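Local coordinates for protein tubulin-binding cofactor A (Leishmania major, PDB 4CQI) that probably acts early in the tubulin-folding pathway, capturing and stabilising beta-tubulin in a quasi-native conformation, at residues N24-K36 / T105-M119. Residues are numbered along the deposited sequence; the frame is centred on the assembly and turned at random. Where two conformers were deposited one is given.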
ATOM      1  N   ASN A  24      -6.383   4.395 -23.203  1.00 22.79           N
ATOM      2  CA  ASN A  24      -5.972   5.238 -22.084  1.00 23.54           C
ATOM      3  C   ASN A  24      -6.880   5.064 -20.858  1.00 24.14           C
ATOM      4  O   ASN A  24      -6.432   5.164 -19.704  1.00 20.12           O
ATOM      5  CB  ASN A  24      -5.856   6.709 -22.460  1.00 25.58           C
ATOM      6  CG  ASN A  24      -7.130   7.297 -23.045  1.00 27.39           C
ATOM      7  OD1 ASN A  24      -8.021   6.572 -23.534  1.00 28.22           O
ATOM      8  ND2 ASN A  24      -7.206   8.634 -23.027  1.00 29.06           N
ATOM      9  N   GLU A  25      -8.163   4.790 -21.111  1.00 23.72           N
ATOM     10  CA  GLU A  25      -9.130   4.535 -20.037  0.50 23.57           C
ATOM     11  C   GLU A  25      -8.753   3.242 -19.338  1.00 22.26           C
ATOM     12  O   GLU A  25      -8.749   3.162 -18.111  1.00 22.43           O
ATOM     13  CB  GLU A  25     -10.572   4.437 -20.599  0.50 24.57           C
ATOM     14  CG  GLU A  25     -11.637   4.257 -19.522  0.50 24.63           C
ATOM     15  CD  GLU A  25     -13.082   4.173 -20.031  0.50 26.57           C
ATOM     16  OE1 GLU A  25     -13.342   3.817 -21.210  0.50 26.68           O
ATOM     17  OE2 GLU A  25     -13.974   4.436 -19.206  0.50 27.25           O
ATOM     18  N   LYS A  26      -8.451   2.222 -20.140  1.00 22.35           N
ATOM     19  CA  LYS A  26      -8.114   0.886 -19.646  1.00 24.30           C
ATOM     20  C   LYS A  26      -6.841   0.925 -18.781  1.00 21.99           C
ATOM     21  O   LYS A  26      -6.770   0.305 -17.684  1.00 19.84           O
ATOM     22  CB  LYS A  26      -7.919  -0.078 -20.826  1.00 28.21           C
ATOM     23  CG  LYS A  26      -7.479  -1.478 -20.435  1.00 33.03           C
ATOM     24  CD  LYS A  26      -6.960  -2.288 -21.622  1.00 37.90           C
ATOM     25  CE  LYS A  26      -6.354  -3.622 -21.177  1.00 39.52           C
ATOM     26  NZ  LYS A  26      -7.380  -4.712 -21.096  1.00 44.64           N
ATOM     27  N   THR A  27      -5.836   1.640 -19.271  1.00 18.38           N
ATOM     28  CA  THR A  27      -4.561   1.789 -18.539  1.00 18.25           C
ATOM     29  C   THR A  27      -4.786   2.546 -17.230  1.00 17.99           C
ATOM     30  O   THR A  27      -4.271   2.133 -16.156  1.00 17.10           O
ATOM     31  CB  THR A  27      -3.523   2.467 -19.440  1.00 18.76           C
ATOM     32  OG1 THR A  27      -3.227   1.558 -20.521  1.00 20.82           O
ATOM     33  CG2 THR A  27      -2.256   2.796 -18.688  1.00 17.83           C
ATOM     34  N   LEU A  28      -5.541   3.635 -17.296  1.00 16.82           N
ATOM     35  CA  LEU A  28      -5.857   4.400 -16.079  1.00 18.61           C
ATOM     36  C   LEU A  28      -6.515   3.531 -15.006  1.00 19.19           C
ATOM     37  O   LEU A  28      -6.161   3.597 -13.822  1.00 17.45           O
ATOM     38  CB  LEU A  28      -6.710   5.619 -16.388  1.00 18.91           C
ATOM     39  CG  LEU A  28      -7.021   6.610 -15.276  1.00 19.80           C
ATOM     40  CD1 LEU A  28      -5.749   7.085 -14.559  1.00 18.41           C
ATOM     41  CD2 LEU A  28      -7.825   7.819 -15.805  1.00 18.31           C
ATOM     42  N   ARG A  29      -7.489   2.729 -15.432  1.00 20.42           N
ATOM     43  CA  ARG A  29      -8.185   1.799 -14.539  1.00 22.22           C
ATOM     44  C   ARG A  29      -7.223   0.824 -13.864  1.00 21.07           C
ATOM     45  O   ARG A  29      -7.290   0.627 -12.641  1.00 19.94           O
ATOM     46  CB  ARG A  29      -9.275   1.057 -15.354  1.00 26.48           C
ATOM     47  CG  ARG A  29     -10.352   0.344 -14.566  1.00 35.55           C
ATOM     48  CD  ARG A  29     -11.467  -0.139 -15.515  1.00 38.05           C
ATOM     49  NE  ARG A  29     -12.399   0.941 -15.890  1.00 42.60           N
ATOM     50  CZ  ARG A  29     -12.610   1.421 -17.122  1.00 44.63           C
ATOM     51  NH1 ARG A  29     -11.959   0.932 -18.183  1.00 53.02           N
ATOM     52  NH2 ARG A  29     -13.493   2.402 -17.306  1.00 44.51           N
ATOM     53  N   ILE A  30      -6.318   0.216 -14.642  1.00 19.03           N
ATOM     54  CA  ILE A  30      -5.332  -0.708 -14.114  1.00 19.18           C
ATOM     55  C   ILE A  30      -4.446  -0.017 -13.088  1.00 18.79           C
ATOM     56  O   ILE A  30      -4.165  -0.584 -12.024  1.00 17.97           O
ATOM     57  CB  ILE A  30      -4.444  -1.296 -15.230  1.00 21.45           C
ATOM     58  CG1 ILE A  30      -5.251  -2.248 -16.130  1.00 23.60           C
ATOM     59  CG2 ILE A  30      -3.225  -2.022 -14.648  1.00 22.09           C
ATOM     60  CD1 ILE A  30      -4.606  -2.429 -17.503  1.00 23.56           C
ATOM     61  N   LYS A  31      -3.997   1.183 -13.412  1.00 16.87           N
ATOM     62  CA  LYS A  31      -3.127   1.920 -12.478  1.00 17.15           C
ATOM     63  C   LYS A  31      -3.865   2.294 -11.174  1.00 16.34           C
ATOM     64  O   LYS A  31      -3.292   2.180 -10.091  1.00 16.17           O
ATOM     65  CB  LYS A  31      -2.499   3.136 -13.138  1.00 17.74           C
ATOM     66  CG  LYS A  31      -1.557   2.827 -14.301  1.00 17.71           C
ATOM     67  CD  LYS A  31      -0.889   4.118 -14.808  1.00 18.25           C
ATOM     68  CE  LYS A  31       0.046   3.800 -15.993  1.00 20.31           C
ATOM     69  NZ  LYS A  31       1.204   2.935 -15.631  1.00 18.31           N
ATOM     70  N   VAL A  32      -5.142   2.683 -11.278  1.00 14.86           N
ATOM     71  CA  VAL A  32      -5.942   3.022 -10.101  1.00 15.84           C
ATOM     72  C   VAL A  32      -6.118   1.776  -9.245  1.00 16.28           C
ATOM     73  O   VAL A  32      -5.963   1.845  -8.014  1.00 16.78           O
ATOM     74  CB  VAL A  32      -7.300   3.663 -10.490  1.00 15.39           C
ATOM     75  CG1 VAL A  32      -8.258   3.728  -9.289  1.00 14.98           C
ATOM     76  CG2 VAL A  32      -7.042   5.051 -11.076  1.00 14.71           C
ATOM     77  N   SER A  33      -6.426   0.645  -9.867  1.00 16.25           N
ATOM     78  CA  SER A  33      -6.598  -0.619  -9.125  0.50 17.57           C
ATOM     79  C   SER A  33      -5.299  -1.030  -8.450  1.00 18.07           C
ATOM     80  O   SER A  33      -5.284  -1.468  -7.265  1.00 17.80           O
ATOM     81  CB  SER A  33      -7.110  -1.743 -10.034  0.50 18.41           C
ATOM     82  OG  SER A  33      -7.116  -2.991  -9.355  0.50 20.35           O
ATOM     83  N   ALA A  34      -4.189  -0.890  -9.165  1.00 17.79           N
ATOM     84  CA  ALA A  34      -2.896  -1.209  -8.572  1.00 17.38           C
ATOM     85  C   ALA A  34      -2.600  -0.359  -7.321  1.00 16.53           C
ATOM     86  O   ALA A  34      -2.111  -0.890  -6.292  1.00 16.49           O
ATOM     87  CB  ALA A  34      -1.804  -1.052  -9.630  1.00 18.14           C
ATOM     88  N   LEU A  35      -2.883   0.950  -7.395  1.00 15.37           N
ATOM     89  CA  LEU A  35      -2.635   1.875  -6.310  1.00 15.44           C
ATOM     90  C   LEU A  35      -3.506   1.502  -5.090  1.00 16.38           C
ATOM     91  O   LEU A  35      -3.026   1.468  -3.947  1.00 14.09           O
ATOM     92  CB  LEU A  35      -2.895   3.335  -6.716  1.00 14.25           C
ATOM     93  CG  LEU A  35      -2.853   4.371  -5.580  1.00 14.12           C
ATOM     94  CD1 LEU A  35      -1.586   4.328  -4.697  1.00 13.03           C
ATOM     95  CD2 LEU A  35      -3.078   5.777  -6.120  1.00 13.74           C
ATOM     96  N   LYS A  36      -4.783   1.250  -5.359  1.00 16.55           N
ATOM     97  CA  LYS A  36      -5.694   0.833  -4.313  1.00 18.76           C
ATOM     98  C   LYS A  36      -5.140  -0.399  -3.577  1.00 17.63           C
ATOM     99  O   LYS A  36      -5.169  -0.437  -2.342  1.00 17.17           O
ATOM    100  CB  LYS A  36      -7.080   0.521  -4.930  1.00 22.75           C
ATOM    101  CG  LYS A  36      -8.137   0.140  -3.906  1.00 28.08           C
ATOM    102  CD  LYS A  36      -9.531   0.029  -4.548  1.00 33.19           C
ATOM    103  CE  LYS A  36     -10.366  -1.140  -3.999  1.00 40.55           C
ATOM    104  NZ  LYS A  36     -10.576  -1.163  -2.519  1.00 42.57           N
ATOM    105  N   THR A 105      -6.381  12.878 -21.458  1.00 28.13           N
ATOM    106  CA  THR A 105      -7.487  13.017 -22.385  1.00 29.04           C
ATOM    107  C   THR A 105      -8.661  12.127 -22.010  1.00 31.02           C
ATOM    108  O   THR A 105      -9.679  12.120 -22.731  1.00 31.39           O
ATOM    109  CB  THR A 105      -7.080  12.729 -23.864  1.00 27.26           C
ATOM    110  OG1 THR A 105      -6.382  11.489 -23.976  1.00 25.49           O
ATOM    111  CG2 THR A 105      -6.229  13.857 -24.402  1.00 27.15           C
ATOM    112  N   VAL A 106      -8.568  11.413 -20.882  1.00 28.00           N
ATOM    113  CA  VAL A 106      -9.633  10.512 -20.522  1.00 29.03           C
ATOM    114  C   VAL A 106     -10.888  11.397 -20.318  1.00 28.38           C
ATOM    115  O   VAL A 106     -10.814  12.492 -19.734  1.00 29.82           O
ATOM    116  CB  VAL A 106      -9.269   9.637 -19.287  1.00 27.32           C
ATOM    117  CG1 VAL A 106     -10.519   8.969 -18.735  1.00 27.42           C
ATOM    118  CG2 VAL A 106      -8.227   8.588 -19.705  1.00 26.17           C
ATOM    119  N   SER A 107     -12.009  10.969 -20.883  1.00 35.53           N
ATOM    120  CA  SER A 107     -13.247  11.779 -20.822  1.00 39.41           C
ATOM    121  C   SER A 107     -14.166  11.303 -19.693  1.00 40.24           C
ATOM    122  O   SER A 107     -15.127  11.998 -19.322  1.00 42.88           O
ATOM    123  CB  SER A 107     -14.000  11.733 -22.152  1.00 40.47           C
ATOM    124  OG  SER A 107     -14.258  10.392 -22.541  1.00 43.96           O
ATOM    125  N   ASN A 108     -13.872  10.113 -19.168  1.00 35.61           N
ATOM    126  CA  ASN A 108     -14.666   9.532 -18.091  1.00 29.49           C
ATOM    127  C   ASN A 108     -14.414  10.272 -16.792  1.00 31.29           C
ATOM    128  O   ASN A 108     -13.441   9.994 -16.077  1.00 28.66           O
ATOM    129  CB  ASN A 108     -14.338   8.061 -17.973  1.00 28.20           C
ATOM    130  CG  ASN A 108     -15.153   7.368 -16.905  1.00 25.28           C
ATOM    131  OD1 ASN A 108     -15.671   8.012 -15.994  1.00 24.77           O
ATOM    132  ND2 ASN A 108     -15.228   6.066 -16.990  1.00 27.22           N
ATOM    133  N   GLU A 109     -15.295  11.222 -16.498  1.00 27.55           N
ATOM    134  CA  GLU A 109     -15.229  12.034 -15.303  1.00 28.70           C
ATOM    135  C   GLU A 109     -15.173  11.253 -13.961  1.00 26.48           C
ATOM    136  O   GLU A 109     -14.473  11.655 -13.033  1.00 23.61           O
ATOM    137  CB  GLU A 109     -16.464  12.942 -15.305  1.00 34.79           C
ATOM    138  CG  GLU A 109     -16.761  13.765 -14.073  1.00 38.57           C
ATOM    139  CD  GLU A 109     -18.136  14.470 -14.171  1.00 45.02           C
ATOM    140  OE1 GLU A 109     -18.514  14.962 -15.266  1.00 43.35           O
ATOM    141  OE2 GLU A 109     -18.847  14.528 -13.145  1.00 46.32           O
ATOM    142  N   GLU A 110     -15.959  10.196 -13.838  1.00 24.61           N
ATOM    143  CA  GLU A 110     -15.985   9.403 -12.598  1.00 22.39           C
ATOM    144  C   GLU A 110     -14.670   8.620 -12.373  1.00 21.09           C
ATOM    145  O   GLU A 110     -14.225   8.476 -11.210  1.00 17.50           O
ATOM    146  CB  GLU A 110     -17.186   8.442 -12.565  1.00 23.33           C
ATOM    147  CG  GLU A 110     -18.508   9.182 -12.280  1.00 24.23           C
ATOM    148  CD  GLU A 110     -19.036   9.937 -13.480  1.00 26.32           C
ATOM    149  OE1 GLU A 110     -18.744   9.504 -14.615  1.00 28.90           O
ATOM    150  OE2 GLU A 110     -19.751  10.964 -13.291  1.00 27.00           O
ATOM    151  N   LEU A 111     -14.054   8.128 -13.452  1.00 21.06           N
ATOM    152  CA  LEU A 111     -12.725   7.480 -13.347  1.00 20.39           C
ATOM    153  C   LEU A 111     -11.649   8.484 -12.972  1.00 21.22           C
ATOM    154  O   LEU A 111     -10.769   8.178 -12.154  1.00 18.86           O
ATOM    155  CB  LEU A 111     -12.324   6.775 -14.645  1.00 23.57           C
ATOM    156  CG  LEU A 111     -10.988   6.027 -14.685  1.00 21.25           C
ATOM    157  CD1 LEU A 111     -10.845   5.001 -13.578  1.00 21.75           C
ATOM    158  CD2 LEU A 111     -10.830   5.352 -16.035  1.00 22.07           C
ATOM    159  N   LEU A 112     -11.691   9.688 -13.548  1.00 21.56           N
ATOM    160  CA  LEU A 112     -10.758  10.730 -13.120  1.00 21.90           C
ATOM    161  C   LEU A 112     -10.944  11.108 -11.646  1.00 21.42           C
ATOM    162  O   LEU A 112      -9.943  11.286 -10.903  1.00 20.12           O
ATOM    163  CB  LEU A 112     -10.876  11.979 -14.015  1.00 24.39           C
ATOM    164  CG  LEU A 112     -10.435  11.843 -15.461  1.00 25.47           C
ATOM    165  CD1 LEU A 112     -10.779  13.167 -16.165  1.00 28.30           C
ATOM    166  CD2 LEU A 112      -8.927  11.560 -15.528  1.00 25.50           C
ATOM    167  N   ASP A 113     -12.196  11.198 -11.193  1.00 19.19           N
ATOM    168  CA  ASP A 113     -12.474  11.526  -9.782  1.00 20.61           C
ATOM    169  C   ASP A 113     -11.942  10.401  -8.912  1.00 19.36           C
ATOM    170  O   ASP A 113     -11.298  10.661  -7.901  1.00 21.10           O
ATOM    171  CB  ASP A 113     -13.968  11.706  -9.481  1.00 23.33           C
ATOM    172  CG  ASP A 113     -14.556  13.010 -10.038  1.00 29.47           C
ATOM    173  OD1 ASP A 113     -13.813  13.913 -10.466  1.00 33.98           O
ATOM    174  OD2 ASP A 113     -15.811  13.140 -10.051  1.00 36.40           O
ATOM    175  N   LEU A 114     -12.182   9.164  -9.313  1.00 16.63           N
ATOM    176  CA  LEU A 114     -11.699   8.025  -8.569  1.00 17.50           C
ATOM    177  C   LEU A 114     -10.143   8.003  -8.503  1.00 16.61           C
ATOM    178  O   LEU A 114      -9.565   7.695  -7.459  1.00 16.27           O
ATOM    179  CB  LEU A 114     -12.195   6.752  -9.215  1.00 17.08           C
ATOM    180  CG  LEU A 114     -11.761   5.463  -8.547  1.00 17.62           C
ATOM    181  CD1 LEU A 114     -12.240   5.439  -7.101  1.00 19.48           C
ATOM    182  CD2 LEU A 114     -12.268   4.271  -9.345  1.00 18.51           C
ATOM    183  N   ALA A 115      -9.487   8.276  -9.625  1.00 16.08           N
ATOM    184  CA  ALA A 115      -8.013   8.317  -9.633  1.00 16.16           C
ATOM    185  C   ALA A 115      -7.516   9.398  -8.649  1.00 16.87           C
ATOM    186  O   ALA A 115      -6.612   9.160  -7.816  1.00 14.94           O
ATOM    187  CB  ALA A 115      -7.481   8.593 -11.052  1.00 14.56           C
ATOM    188  N   ARG A 116      -8.115  10.590  -8.689  1.00 18.41           N
ATOM    189  CA  ARG A 116      -7.739  11.631  -7.740  1.00 21.89           C
ATOM    190  C   ARG A 116      -8.049  11.256  -6.273  1.00 19.51           C
ATOM    191  O   ARG A 116      -7.228  11.505  -5.373  1.00 17.42           O
ATOM    192  CB  ARG A 116      -8.375  12.964  -8.101  1.00 26.12           C
ATOM    193  CG  ARG A 116      -7.860  13.518  -9.424  1.00 32.85           C
ATOM    194  CD  ARG A 116      -8.289  14.973  -9.619  1.00 42.27           C
ATOM    195  NE  ARG A 116      -9.510  15.104 -10.413  1.00 48.99           N
ATOM    196  CZ  ARG A 116      -9.555  15.153 -11.746  1.00 54.28           C
ATOM    197  NH1 ARG A 116      -8.440  15.073 -12.486  1.00 54.86           N
ATOM    198  NH2 ARG A 116     -10.734  15.283 -12.344  1.00 57.80           N
ATOM    199  N   ALA A 117      -9.225  10.682  -6.014  1.00 17.88           N
ATOM    200  CA  ALA A 117      -9.567  10.204  -4.652  1.00 18.25           C
ATOM    201  C   ALA A 117      -8.567   9.162  -4.098  1.00 16.74           C
ATOM    202  O   ALA A 117      -8.175   9.204  -2.905  1.00 15.36           O
ATOM    203  CB  ALA A 117     -11.011   9.638  -4.624  1.00 17.21           C
ATOM    204  N   THR A 118      -8.143   8.262  -4.974  1.00 16.24           N
ATOM    205  CA  THR A 118      -7.273   7.129  -4.595  1.00 15.95           C
ATOM    206  C   THR A 118      -5.871   7.659  -4.328  1.00 16.27           C
ATOM    207  O   THR A 118      -5.236   7.259  -3.347  1.00 15.97           O
ATOM    208  CB  THR A 118      -7.261   6.050  -5.695  1.00 16.07           C
ATOM    209  OG1 THR A 118      -8.603   5.628  -5.957  1.00 15.10           O
ATOM    210  CG2 THR A 118      -6.464   4.813  -5.277  1.00 15.58           C
ATOM    211  N   MET A 119      -5.386   8.599  -5.160  1.00 15.72           N
ATOM    212  CA  MET A 119      -4.130   9.302  -4.832  1.00 17.23           C
ATOM    213  C   MET A 119      -4.195  10.019  -3.494  1.00 17.51           C
ATOM    214  O   MET A 119      -3.266   9.898  -2.681  1.00 17.25           O
ATOM    215  CB  MET A 119      -3.724  10.270  -5.964  1.00 17.81           C
ATOM    216  CG  MET A 119      -3.338   9.554  -7.235  1.00 20.05           C
ATOM    217  SD  MET A 119      -2.653  10.653  -8.517  1.00 25.49           S
ATOM    218  CE  MET A 119      -4.112  11.538  -8.975  1.00 23.33           C
TER
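The guanidinium of Arg29 has the CD2 methyl of Leu111 over one face, off-centre, while the Asn108 amide nitrogen approaches it edge-on. This polar border flanks the seam between helices 23-62 and 109-125 of the TBCA three-helix bundle; the axes of the segments 24-36 and 109-119 run roughly parallel, 26° apart. In one of its two modelled conformers Glu25, its chain extended with CG anti to the backbone N (chi1 -176°), joins the two flat groups: OE2 forms a salt bridge with Arg29 NH2 and accepts a nearly straight bond from Asn108 ND2 at 3.0 Å. The acceptor lies in the amide plane of Asn108, although carboxylate and amide are turned 77° apart. Asn108 is also the N-cap of helix 109-125, its OD1 accepting from Leu111 N; in that Glu25 conformer the same amide also reaches the other helix.

Next to this border the Leu28 and Leu111 side chains lie alongside each other, pointing opposite ways, with Leu28 CD2 3.8 Å from Leu111 CG. Leu28 also touches Leu95 of helix 67-100. The CG2 methyl of Val106 packs against Asn24, whose ND2 donates to the Glu102 carbonyl. Farther along, Val32 CG2 sits 3.6 Å from Ala115 CB, where the backbones come close. Thr118 turns its CG2 methyl to Leu35 CD2, 3.6 Å away, while its OG1 donates back to Leu114 O at 2.7 Å.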